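Local coordinates for putative acetyltransferase Sthe_0691 (Sphaerobacter thermophilus, PDB 3SHP), which probably transfers an acetyl group from acetyl-coenzyme A to an acceptor that is not known, at residues 83-88 with 117-122; 127-132 with 152-157. All coordinates share one frame; numbering follows the deposited sequence.

Contact 1. Residues 83-88 with 117-122; sequences QTASLR and HELLVI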
loop_
_atom_site.group_PDB
_atom_site.type_symbol
_atom_site.label_atom_id
_atom_site.label_comp_id
_atom_site.label_asym_id
_atom_site.label_seq_id
_atom_site.Cartn_x
_atom_site.Cartn_y
_atom_site.Cartn_z
ATOM N N GLN A 83 13.226 29.195 21.955
ATOM C CA GLN A 83 12.886 29.259 23.360
ATOM C C GLN A 83 11.879 28.190 23.770
ATOM O O GLN A 83 11.194 28.342 24.787
ATOM C CB GLN A 83 12.340 30.648 23.646
ATOM C CG GLN A 83 13.469 31.639 23.954
ATOM C CD GLN A 83 13.167 33.041 23.518
ATOM O OE1 GLN A 83 12.268 33.290 22.703
ATOM N NE2 GLN A 83 13.938 33.981 24.037
ATOM N N THR A 84 11.781 27.127 22.964
ATOM C CA THR A 84 10.762 26.095 23.158
ATOM C C THR A 84 11.371 24.714 23.229
ATOM O O THR A 84 12.428 24.466 22.644
ATOM C CB THR A 84 9.724 26.091 22.018
ATOM O OG1 THR A 84 10.373 25.761 20.785
ATOM C CG2 THR A 84 9.045 27.469 21.880
ATOM N N ALA A 85 10.710 23.819 23.957
ATOM C CA ALA A 85 11.046 22.410 23.918
ATOM C C ALA A 85 9.750 21.632 23.776
ATOM O O ALA A 85 8.804 21.867 24.529
ATOM C CB ALA A 85 11.751 22.001 25.176
ATOM N N SER A 86 9.712 20.737 22.791
ATOM C CA SER A 86 8.564 19.896 22.517
ATOM C C SER A 86 9.018 18.444 22.579
ATOM O O SER A 86 10.117 18.117 22.135
ATOM C CB SER A 86 7.997 20.223 21.133
ATOM O OG SER A 86 7.672 21.601 21.048
ATOM N N LEU A 87 8.180 17.574 23.122
ATOM C CA LEU A 87 8.559 16.175 23.292
ATOM C C LEU A 87 7.408 15.191 23.313
ATOM O O LEU A 87 6.266 15.534 23.639
ATOM C CB LEU A 87 9.377 15.971 24.554
ATOM C CG LEU A 87 8.808 16.459 25.865
ATOM C CD1 LEU A 87 9.189 15.480 26.958
ATOM C CD2 LEU A 87 9.350 17.871 26.169
ATOM N N ARG A 88 7.742 13.965 22.964
ATOM C CA ARG A 88 6.803 12.865 22.975
ATOM C C ARG A 88 7.582 11.604 23.325
ATOM O O ARG A 88 8.809 11.567 23.197
ATOM C CB ARG A 88 6.084 12.747 21.610
ATOM C CG ARG A 88 6.859 12.113 20.431
ATOM C CD ARG A 88 5.886 11.612 19.281
ATOM N NE ARG A 88 5.075 12.711 18.734
ATOM C CZ ARG A 88 5.467 13.535 17.757
ATOM N NH1 ARG A 88 4.672 14.534 17.364
ATOM N NH2 ARG A 88 6.654 13.370 17.169
ATOM N N HIS A 117 18.341 24.613 30.397
ATOM C CA HIS A 117 18.016 25.276 29.148
ATOM C C HIS A 117 17.233 26.549 29.433
ATOM O O HIS A 117 16.679 26.722 30.534
ATOM C CB HIS A 117 17.215 24.341 28.238
ATOM C CG HIS A 117 17.850 22.995 28.028
ATOM N ND1 HIS A 117 18.698 22.723 26.974
ATOM C CD2 HIS A 117 17.753 21.846 28.738
ATOM C CE1 HIS A 117 19.100 21.466 27.048
ATOM N NE2 HIS A 117 18.542 20.913 28.112
ATOM N N GLU A 118 17.191 27.445 28.446
ATOM C CA GLU A 118 16.507 28.731 28.619
ATOM C C GLU A 118 15.154 28.806 27.905
ATOM O O GLU A 118 14.979 29.511 26.911
ATOM C CB GLU A 118 17.438 29.883 28.257
ATOM C CG GLU A 118 18.594 30.010 29.252
ATOM C CD GLU A 118 18.121 30.316 30.688
ATOM O OE1 GLU A 118 18.931 30.880 31.452
ATOM O OE2 GLU A 118 16.943 30.010 31.045
ATOM N N LEU A 119 14.188 28.092 28.462
ATOM C CA LEU A 119 12.931 27.851 27.778
ATOM C C LEU A 119 11.831 28.718 28.335
ATOM O O LEU A 119 11.751 28.932 29.545
ATOM C CB LEU A 119 12.532 26.392 27.928
ATOM C CG LEU A 119 13.557 25.383 27.459
ATOM C CD1 LEU A 119 13.045 24.003 27.847
ATOM C CD2 LEU A 119 13.795 25.484 25.950
ATOM N N LEU A 120 10.993 29.221 27.442
ATOM C CA LEU A 120 9.780 29.911 27.844
ATOM C C LEU A 120 8.582 28.953 27.701
ATOM O O LEU A 120 7.532 29.202 28.301
ATOM C CB LEU A 120 9.596 31.210 27.031
ATOM C CG LEU A 120 10.773 32.202 27.181
ATOM C CD1 LEU A 120 10.605 33.501 26.366
ATOM C CD2 LEU A 120 11.050 32.541 28.661
ATOM N N VAL A 121 8.755 27.858 26.940
ATOM C CA VAL A 121 7.665 26.896 26.656
ATOM C C VAL A 121 8.155 25.452 26.610
ATOM O O VAL A 121 9.163 25.140 25.954
ATOM C CB VAL A 121 6.952 27.197 25.316
ATOM C CG1 VAL A 121 5.647 26.433 25.211
ATOM C CG2 VAL A 121 6.682 28.678 25.163
ATOM N N ILE A 122 7.450 24.585 27.334
ATOM C CA ILE A 122 7.652 23.136 27.303
ATOM C C ILE A 122 6.316 22.520 26.914
ATOM O O ILE A 122 5.278 22.878 27.488
ATOM C CB ILE A 122 8.079 22.582 28.692
ATOM C CG1 ILE A 122 9.372 23.256 29.170
ATOM C CG2 ILE A 122 8.275 21.065 28.650
ATOM C CD1 ILE A 122 9.858 22.812 30.595
#
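Backbone bonds between Q83 and L120, Q83 and V121, and A85 and V121 carry the polar part of this contact, where two parallel strands begin side by side. The carbonyl oxygen Q83 O is gripped twice, by L120 N at 2.8 Å and by V121 N at 3.3 Å. Two residues on, A85 N gives a bond of 2.9 Å to V121 O. CA-H...O contacts fill the intervals, with I122 CA 3.3 Å from A85 O. The strands are the two arms of a beta-alpha-beta crossover whose helix, 98-116, packs on L87 and I122, an arrangement consistent with the GNAT acetyltransferase fold. Side chains sort by sheet face. On one, T84 and V121 run side by side; with OG1 set between the backbone N and carbonyl carbon (chi1 63°), T84 turns its methyl CG2 to V121 CB. On the other, L119 CD1 presses on A85 CB at 3.6 Å, and L87 CD2 meets I122 CG2. Just ahead of the two strands the Q83 chain lies alongside L120, its amide carbon CD 3.9 Å from L120 CD1. With an alanine in place of Q83, L120 would probably lose the cover of the amide arm and be freer to turn.

Contact 2. Residues 127-132 with 152-157; sequences AADEQR and IARAGH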
loop_
_atom_site.group_PDB
_atom_site.type_symbol
_atom_site.label_atom_id
_atom_site.label_comp_id
_atom_site.label_asym_id
_atom_site.label_seq_id
_atom_site.Cartn_x
_atom_site.Cartn_y
_atom_site.Cartn_z
ATOM N N ALA A 127 -1.502 10.927 25.950
ATOM C CA ALA A 127 -2.824 10.443 25.578
ATOM C C ALA A 127 -3.723 10.506 26.801
ATOM O O ALA A 127 -3.257 10.306 27.914
ATOM C CB ALA A 127 -2.752 9.012 25.030
ATOM N N ALA A 128 -5.013 10.745 26.589
ATOM C CA ALA A 128 -5.918 10.955 27.698
ATOM C C ALA A 128 -6.060 9.738 28.600
ATOM O O ALA A 128 -6.487 9.899 29.712
ATOM C CB ALA A 128 -7.303 11.464 27.218
ATOM N N ASP A 129 -5.697 8.535 28.145
ATOM C CA ASP A 129 -5.821 7.345 29.009
ATOM C C ASP A 129 -4.498 7.013 29.709
ATOM O O ASP A 129 -4.372 5.959 30.350
ATOM C CB ASP A 129 -6.312 6.116 28.204
ATOM C CG ASP A 129 -5.446 5.844 26.999
ATOM O OD1 ASP A 129 -4.503 6.625 26.784
ATOM O OD2 ASP A 129 -5.699 4.872 26.251
ATOM N N GLU A 130 -3.499 7.875 29.539
ATOM C CA GLU A 130 -2.209 7.632 30.184
ATOM C C GLU A 130 -2.146 8.219 31.597
ATOM O O GLU A 130 -1.451 9.203 31.855
ATOM C CB GLU A 130 -1.049 8.052 29.267
ATOM C CG GLU A 130 -0.921 7.085 28.097
ATOM C CD GLU A 130 -0.148 7.607 26.871
ATOM O OE1 GLU A 130 -0.053 6.817 25.894
ATOM O OE2 GLU A 130 0.363 8.764 26.865
ATOM N N GLN A 131 -2.868 7.564 32.502
ATOM C CA GLN A 131 -3.136 8.055 33.871
ATOM C C GLN A 131 -1.928 8.556 34.643
ATOM O O GLN A 131 -1.897 9.681 35.133
ATOM C CB GLN A 131 -3.789 6.949 34.705
ATOM C CG GLN A 131 -5.184 7.246 35.142
ATOM C CD GLN A 131 -5.607 6.399 36.360
ATOM O OE1 GLN A 131 -5.272 5.201 36.465
ATOM N NE2 GLN A 131 -6.347 7.028 37.287
ATOM N N ARG A 132 -0.949 7.676 34.778
ATOM C CA ARG A 132 0.244 7.978 35.529
ATOM C C ARG A 132 1.059 9.070 34.857
ATOM O O ARG A 132 1.559 9.965 35.525
ATOM C CB ARG A 132 1.055 6.708 35.724
ATOM C CG ARG A 132 0.298 5.698 36.561
ATOM C CD ARG A 132 1.071 4.431 36.709
ATOM N NE ARG A 132 0.229 3.337 37.193
ATOM C CZ ARG A 132 -0.024 3.083 38.481
ATOM N NH1 ARG A 132 0.478 3.856 39.444
ATOM N NH2 ARG A 132 -0.794 2.048 38.809
ATOM N N ILE A 152 -6.059 9.157 18.992
ATOM C CA ILE A 152 -5.214 7.983 19.234
ATOM C C ILE A 152 -6.027 6.685 19.149
ATOM O O ILE A 152 -6.977 6.496 19.922
ATOM C CB ILE A 152 -4.504 8.051 20.638
ATOM C CG1 ILE A 152 -3.722 9.379 20.863
ATOM C CG2 ILE A 152 -3.576 6.852 20.846
ATOM C CD1 ILE A 152 -2.754 9.734 19.755
ATOM N N ALA A 153 -5.658 5.795 18.226
ATOM C CA ALA A 153 -6.272 4.449 18.148
ATOM C C ALA A 153 -5.921 3.574 19.355
ATOM O O ALA A 153 -4.765 3.467 19.718
ATOM C CB ALA A 153 -5.842 3.715 16.847
ATOM N N ARG A 154 -6.933 2.966 19.966
ATOM C CA ARG A 154 -6.750 1.903 20.941
ATOM C C ARG A 154 -7.569 0.687 20.484
ATOM O O ARG A 154 -8.243 0.707 19.436
ATOM C CB ARG A 154 -7.205 2.357 22.351
ATOM C CG ARG A 154 -6.449 3.564 22.954
ATOM C CD ARG A 154 -4.954 3.242 23.227
ATOM N NE ARG A 154 -4.340 4.273 24.057
ATOM C CZ ARG A 154 -3.076 4.686 23.961
ATOM N NH1 ARG A 154 -2.237 4.181 23.052
ATOM N NH2 ARG A 154 -2.643 5.631 24.783
ATOM N N ALA A 155 -7.537 -0.368 21.283
ATOM C CA ALA A 155 -8.262 -1.559 20.947
ATOM C C ALA A 155 -9.744 -1.268 21.133
ATOM O O ALA A 155 -10.177 -0.932 22.253
ATOM C CB ALA A 155 -7.812 -2.709 21.834
ATOM N N GLY A 156 -10.502 -1.354 20.032
ATOM C CA GLY A 156 -11.933 -1.169 20.072
ATOM C C GLY A 156 -12.462 0.263 20.165
ATOM O O GLY A 156 -13.653 0.462 20.110
ATOM N N HIS A 157 -11.589 1.262 20.300
ATOM C CA HIS A 157 -12.019 2.637 20.575
ATOM C C HIS A 157 -10.838 3.563 20.336
ATOM O O HIS A 157 -9.748 3.095 20.029
ATOM C CB HIS A 157 -12.574 2.811 22.028
ATOM C CG HIS A 157 -11.536 2.671 23.113
ATOM N ND1 HIS A 157 -10.898 1.476 23.390
ATOM C CD2 HIS A 157 -11.034 3.574 23.995
ATOM C CE1 HIS A 157 -10.044 1.653 24.389
ATOM N NE2 HIS A 157 -10.102 2.917 24.770
HETATM O O HOH W 1 -8.424 3.702 26.886
HETATM O O HOH W 2 0.453 5.612 23.082
#
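A127 and I152 bring the two backbones to 7.2 Å between their CA atoms, and from there the type I turn A127-E130 parts from the 152-157 segment, so that D129 and R154, 9.8 Å apart at CA, meet through their side chains. The two come from opposite directions in a side-on, bidentate salt bridge: NE of R154 reaches OD2 of D129 at 2.6 Å, and NH2 reaches OD1 at 2.9 Å in a nearly straight bond (175°). Both oxygens use their syn lone pairs, and the planes are only 20° apart. D129 holds CG between its backbone N and carbonyl carbon (chi1 54°), which turns the carboxylate to the arginine. E130, at the N-cap position of helix 131-139, crosses R154 at about a right angle. Its OE1 forms a second salt bridge with NH2 of R154, at 3.1 Å, and is met from above the carboxylate plane, while OE2 accepts A127 N and so ties the carboxylate back to its own turn. The resulting salt-bridge network joins the turn leading into that helix to the 152-157 segment. Water joins OE1 of E130 to NH1 of R154; another links D129 OD2 to H157 NE2, whose ring has R154 CB over one face. In the assembly K47 of a neighbouring subunit also forms a salt bridge with E130 OE1. The paired carboxylates probably stabilise the charge on R154 and offset the closeness of that lysine, while the two-nitrogen grip on D129 restrains the guanidinium from rotating at this surface site between subunits.

How the contacts relate
From the N terminus the chain passes the earlier strands, up to 72-80, before strand 84-91 and helix 98-116; 117-122 then returns beside 83-88, and contact 1 thus closes the loop of the parallel crossover. Strand 121-127 leads directly into 127-132, where contact 2 opens. Helix 131-139 and strand 143-151 intervene before 152-157 closes this second, shorter loop. The two are in series, neither nesting nor crossing, with strand 121-127 as their shared link. Their centres lie 25 Å apart, on opposite sides of the chain's centre. Together they illustrate how the two ends of one strand can be met differently: backbone pairing at its start, and charged side chains in the turn beyond its end.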